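Side-chain contacts in putative transcription antitermination protein nusG (Methanocaldococcus jannaschii, PDB 3LPE), which stimulates transcription elongation as archaeal Spt5, in a heterodimer with Spt4, through the NGN domain that contacts RNA polymerase and makes up this chain: residues N24-M29 against Y41-S46; V55-E58 against D62-E65. All blocks are in the same frame, centred on the assembly; numbering follows the deposited sequence.

Interaction 1. Residues N24-M29 against Y41-S46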
loop_
_atom_site.group_PDB
_atom_site.type_symbol
_atom_site.label_atom_id
_atom_site.label_comp_id
_atom_site.label_asym_id
_atom_site.label_seq_id
_atom_site.Cartn_x
_atom_site.Cartn_y
_atom_site.Cartn_z
ATOM N N ASN A 24 2.520 3.352 9.216
ATOM C CA ASN A 24 3.637 2.720 9.906
ATOM C C ASN A 24 3.622 1.228 9.677
ATOM O O ASN A 24 4.638 0.632 9.331
ATOM C CB ASN A 24 3.618 3.001 11.430
ATOM C CG ASN A 24 4.033 4.427 11.778
ATOM O OD1 ASN A 24 4.570 5.152 10.948
ATOM N ND2 ASN A 24 3.788 4.826 13.025
ATOM N N ILE A 25 2.454 0.614 9.847
ATOM C CA ILE A 25 2.358 -0.828 9.694
ATOM C C ILE A 25 2.543 -1.278 8.218
ATOM O O ILE A 25 3.160 -2.295 7.950
ATOM C CB ILE A 25 1.057 -1.361 10.303
ATOM C CG1 ILE A 25 1.225 -1.438 11.819
ATOM C CG2 ILE A 25 0.740 -2.746 9.766
ATOM C CD1 ILE A 25 -0.057 -1.252 12.553
ATOM N N ALA A 26 2.016 -0.501 7.288
ATOM C CA ALA A 26 2.220 -0.782 5.862
ATOM C C ALA A 26 3.725 -0.844 5.563
ATOM O O ALA A 26 4.158 -1.694 4.805
ATOM C CB ALA A 26 1.581 0.291 5.025
ATOM N N GLY A 27 4.491 0.072 6.148
ATOM C CA GLY A 27 5.939 0.109 5.986
ATOM C C GLY A 27 6.667 -1.112 6.528
ATOM O O GLY A 27 7.521 -1.693 5.857
ATOM N N LEU A 28 6.337 -1.501 7.757
ATOM C CA LEU A 28 6.856 -2.723 8.355
ATOM C C LEU A 28 6.471 -3.949 7.544
ATOM O O LEU A 28 7.255 -4.887 7.389
ATOM C CB LEU A 28 6.326 -2.888 9.788
ATOM C CG LEU A 28 6.738 -1.769 10.741
ATOM C CD1 LEU A 28 6.059 -1.972 12.104
ATOM C CD2 LEU A 28 8.264 -1.712 10.880
ATOM N N MET A 29 5.253 -3.951 7.037
ATOM C CA MET A 29 4.780 -5.075 6.244
ATOM C C MET A 29 5.618 -5.222 4.975
ATOM O O MET A 29 6.023 -6.319 4.608
ATOM C CB MET A 29 3.321 -4.865 5.849
ATOM C CG MET A 29 2.325 -5.255 6.930
ATOM S SD MET A 29 0.710 -4.675 6.451
ATOM C CE MET A 29 -0.368 -5.731 7.417
ATOM N N TYR A 41 1.750 -8.603 -2.759
ATOM C CA TYR A 41 1.947 -7.813 -3.962
ATOM C C TYR A 41 1.748 -6.318 -3.789
ATOM O O TYR A 41 2.393 -5.519 -4.467
ATOM C CB TYR A 41 1.035 -8.333 -5.060
ATOM C CG TYR A 41 1.148 -9.821 -5.252
ATOM C CD1 TYR A 41 2.394 -10.432 -5.388
ATOM C CD2 TYR A 41 0.017 -10.615 -5.332
ATOM C CE1 TYR A 41 2.505 -11.809 -5.584
ATOM C CE2 TYR A 41 0.113 -11.983 -5.530
ATOM C CZ TYR A 41 1.360 -12.579 -5.659
ATOM O OH TYR A 41 1.452 -13.941 -5.865
ATOM N N SER A 42 0.858 -5.932 -2.883
ATOM C CA SER A 42 0.683 -4.517 -2.596
ATOM C C SER A 42 0.037 -4.347 -1.232
ATOM O O SER A 42 -0.530 -5.285 -0.702
ATOM C CB SER A 42 -0.134 -3.794 -3.679
ATOM O OG SER A 42 -1.508 -4.123 -3.579
ATOM N N ILE A 43 0.179 -3.147 -0.678
ATOM C CA ILE A 43 -0.320 -2.819 0.649
ATOM C C ILE A 43 -0.908 -1.429 0.533
ATOM O O ILE A 43 -0.289 -0.530 -0.022
ATOM C CB ILE A 43 0.806 -2.820 1.692
ATOM C CG1 ILE A 43 1.492 -4.185 1.743
ATOM C CG2 ILE A 43 0.259 -2.544 3.100
ATOM C CD1 ILE A 43 2.888 -4.098 2.313
ATOM N N LEU A 44 -2.135 -1.253 1.009
ATOM C CA LEU A 44 -2.809 0.023 0.793
ATOM C C LEU A 44 -3.328 0.580 2.122
ATOM O O LEU A 44 -4.063 -0.110 2.849
ATOM C CB LEU A 44 -3.969 -0.169 -0.204
ATOM C CG LEU A 44 -4.990 0.955 -0.303
ATOM C CD1 LEU A 44 -4.440 2.052 -1.145
ATOM C CD2 LEU A 44 -6.292 0.446 -0.876
ATOM N N ALA A 45 -2.929 1.808 2.436
ATOM C CA ALA A 45 -3.380 2.486 3.641
ATOM C C ALA A 45 -4.069 3.768 3.235
ATOM O O ALA A 45 -3.410 4.731 2.863
ATOM C CB ALA A 45 -2.210 2.771 4.590
ATOM N N SER A 46 -5.398 3.762 3.285
ATOM C CA SER A 46 -6.214 4.909 2.893
ATOM C C SER A 46 -6.629 5.729 4.107
ATOM O O SER A 46 -7.022 5.159 5.132
ATOM C CB SER A 46 -7.477 4.417 2.186
ATOM O OG SER A 46 -8.435 5.455 2.079
#
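Ile43 is the strand residue through which 41-46 meets the helix segment 24-29, and its two branches divide the work. Starting at CB, which heads for the helix, the side chain forks. CG2 lies anti to the backbone N and comes up against the first turn of the segment, with Ile43 CG2 3.7 Å from Ala26 CB and 3.8 Å from Ala26 CA; it also lies beside the thioether, with Met29 SD 4.0 Å from Ile43 CG2. The longer branch leaves beside the backbone N (chi1 -59°) and is extended at chi2, which carries its terminal methyl toward Met29. There Ile43 CD1 reaches Met29 CB at 3.6 Å, and it also lies against the backbone, 3.7 Å from Ala26 O. The isoleucine thus spans the step from Ala26 to Met29, three residues apart on one face of the helix, and, consistent with the small alanine side chain, the CA atoms of Ala26 and Ile43 are 6.1 Å apart. All three touching residues are buried, and no hydrogen bond joins the two segments. This is helix-on-sheet packing in the NGN fold, in which helix 22-35 lies against an antiparallel sheet and strand 40-45 is outermost within the chain. That edge is continued by a strand of DNA-directed RNA polymerase subunit E'', which pairs antiparallel with residues 42-45; Leu30 and Ile34 of that subunit pack on Ala26 and Ile43 respectively. Met29 crosses Ile43 at a slant, and with its chain extended beyond CG it runs on across the sheet face to Val53 and Val55 of the neighbouring strand, Val15 of the next one, and Leu66 and Ile67 of helix 60-67.

Interaction 2. Residues V55-E58 against D62-E65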
loop_
_atom_site.group_PDB
_atom_site.type_symbol
_atom_site.label_atom_id
_atom_site.label_comp_id
_atom_site.label_asym_id
_atom_site.label_seq_id
_atom_site.Cartn_x
_atom_site.Cartn_y
_atom_site.Cartn_z
ATOM N N VAL A 55 -4.166 -5.676 2.253
ATOM C CA VAL A 55 -2.989 -6.425 1.810
ATOM C C VAL A 55 -3.406 -7.340 0.677
ATOM O O VAL A 55 -4.248 -8.195 0.852
ATOM C CB VAL A 55 -2.369 -7.273 2.955
ATOM C CG1 VAL A 55 -1.164 -8.108 2.469
ATOM C CG2 VAL A 55 -1.955 -6.369 4.146
ATOM N N GLU A 56 -2.826 -7.117 -0.493
ATOM C CA GLU A 56 -3.044 -7.980 -1.656
ATOM C C GLU A 56 -1.977 -9.093 -1.654
ATOM O O GLU A 56 -0.760 -8.828 -1.668
ATOM C CB GLU A 56 -2.963 -7.134 -2.929
ATOM C CG GLU A 56 -3.344 -7.861 -4.223
ATOM C CD GLU A 56 -3.143 -6.996 -5.449
ATOM O OE1 GLU A 56 -3.746 -7.301 -6.493
ATOM O OE2 GLU A 56 -2.398 -6.007 -5.371
ATOM N N ALA A 57 -2.434 -10.334 -1.602
ATOM C CA ALA A 57 -1.539 -11.480 -1.471
ATOM C C ALA A 57 -2.092 -12.710 -2.187
ATOM O O ALA A 57 -3.277 -12.769 -2.521
ATOM C CB ALA A 57 -1.300 -11.795 0.002
ATOM N N GLU A 58 -1.231 -13.690 -2.419
ATOM C CA GLU A 58 -1.635 -14.899 -3.116
ATOM C C GLU A 58 -2.562 -15.757 -2.262
ATOM O O GLU A 58 -3.535 -16.323 -2.763
ATOM C CB GLU A 58 -0.416 -15.726 -3.494
ATOM C CG GLU A 58 -0.744 -16.849 -4.488
ATOM C CD GLU A 58 -1.430 -16.339 -5.747
ATOM O OE1 GLU A 58 -1.132 -15.206 -6.183
ATOM O OE2 GLU A 58 -2.278 -17.071 -6.296
ATOM N N ASP A 62 -0.115 -16.170 3.445
ATOM C CA ASP A 62 0.892 -15.131 3.257
ATOM C C ASP A 62 0.662 -13.970 4.221
ATOM O O ASP A 62 1.605 -13.438 4.806
ATOM C CB ASP A 62 0.888 -14.634 1.814
ATOM C CG ASP A 62 1.438 -15.665 0.848
ATOM O OD1 ASP A 62 2.671 -15.852 0.812
ATOM O OD2 ASP A 62 0.642 -16.302 0.137
ATOM N N VAL A 63 -0.597 -13.582 4.376
ATOM C CA VAL A 63 -0.947 -12.473 5.250
ATOM C C VAL A 63 -0.755 -12.860 6.723
ATOM O O VAL A 63 -0.317 -12.053 7.526
ATOM C CB VAL A 63 -2.392 -11.976 4.997
ATOM C CG1 VAL A 63 -2.683 -10.721 5.821
ATOM C CG2 VAL A 63 -2.574 -11.662 3.517
ATOM N N GLU A 64 -1.065 -14.104 7.060
ATOM C CA GLU A 64 -0.853 -14.590 8.412
ATOM C C GLU A 64 0.620 -14.532 8.773
ATOM O O GLU A 64 0.976 -14.104 9.875
ATOM C CB GLU A 64 -1.376 -16.027 8.565
ATOM C CG GLU A 64 -2.875 -16.181 8.365
ATOM C CD GLU A 64 -3.682 -15.776 9.592
ATOM O OE1 GLU A 64 -3.094 -15.182 10.522
ATOM O OE2 GLU A 64 -4.905 -16.054 9.629
ATOM N N GLU A 65 1.476 -14.973 7.847
ATOM C CA GLU A 65 2.912 -14.946 8.092
ATOM C C GLU A 65 3.418 -13.507 8.128
ATOM O O GLU A 65 4.308 -13.160 8.909
ATOM C CB GLU A 65 3.669 -15.748 7.029
ATOM C CG GLU A 65 5.156 -15.929 7.345
ATOM C CD GLU A 65 5.399 -16.739 8.613
ATOM O OE1 GLU A 65 4.464 -17.412 9.083
ATOM O OE2 GLU A 65 6.527 -16.709 9.140
#
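Apolar packing between segments 55-58 and 62-65 centres on Val63, whose CG2 methyl points between two strand side chains on the same face. Val63 CG2 sits 3.7 Å from Ala57 CB and 4.0 Å from Val55 CG1, while the two valines pass each other in opposite directions. With Val63 CG1 anti to the backbone N (chi1 -174°), CG2 is the branch turned to the strand. Ala57 CB also meets the aliphatic part of the aspartate, 4.0 Å from Asp62 CB. Beyond the segments, Val63 rests on Phe13, Val15 and Ile76.

The polar groups look elsewhere for partners. Asp62 OD2 approaches Glu58 CB at 3.8 Å, a van der Waals contact; the same oxygen accepts a hydrogen bond from Thr59, and OD1 takes one from the backbone N of Asp39. The Glu58 chain bends at chi2 and its OE1 is hydrogen-bonded to Tyr41 OH. Glu58 OE1 and Asp62 OD2, probably both charged, are 6.7 Å apart.

A strand leading through a tight connection into a helix that folds back over its own sheet is the arrangement here, a beta-alpha unit of the NGN domain.

In the fold
From the N terminus, strand 12-17 leads into helix 22-35, and the chain then turns back into strand 40-45, so that interaction 1 closes the loop between helix and edge strand. Strand 52-57 follows alongside, and interaction 2 closes a much shorter loop at the start of helix 60-67. The two closures come in series, neither nested nor crossing. Their centres lie about 11 Å apart and the sheet joins them: Tyr41 and Ser42 both face Glu56 in a classic beta bulge, and Met29 CE packs 3.7 Å from Val55 CG2. Together they tie helices 22-35 and 60-67 to neighbouring strands of one antiparallel sheet.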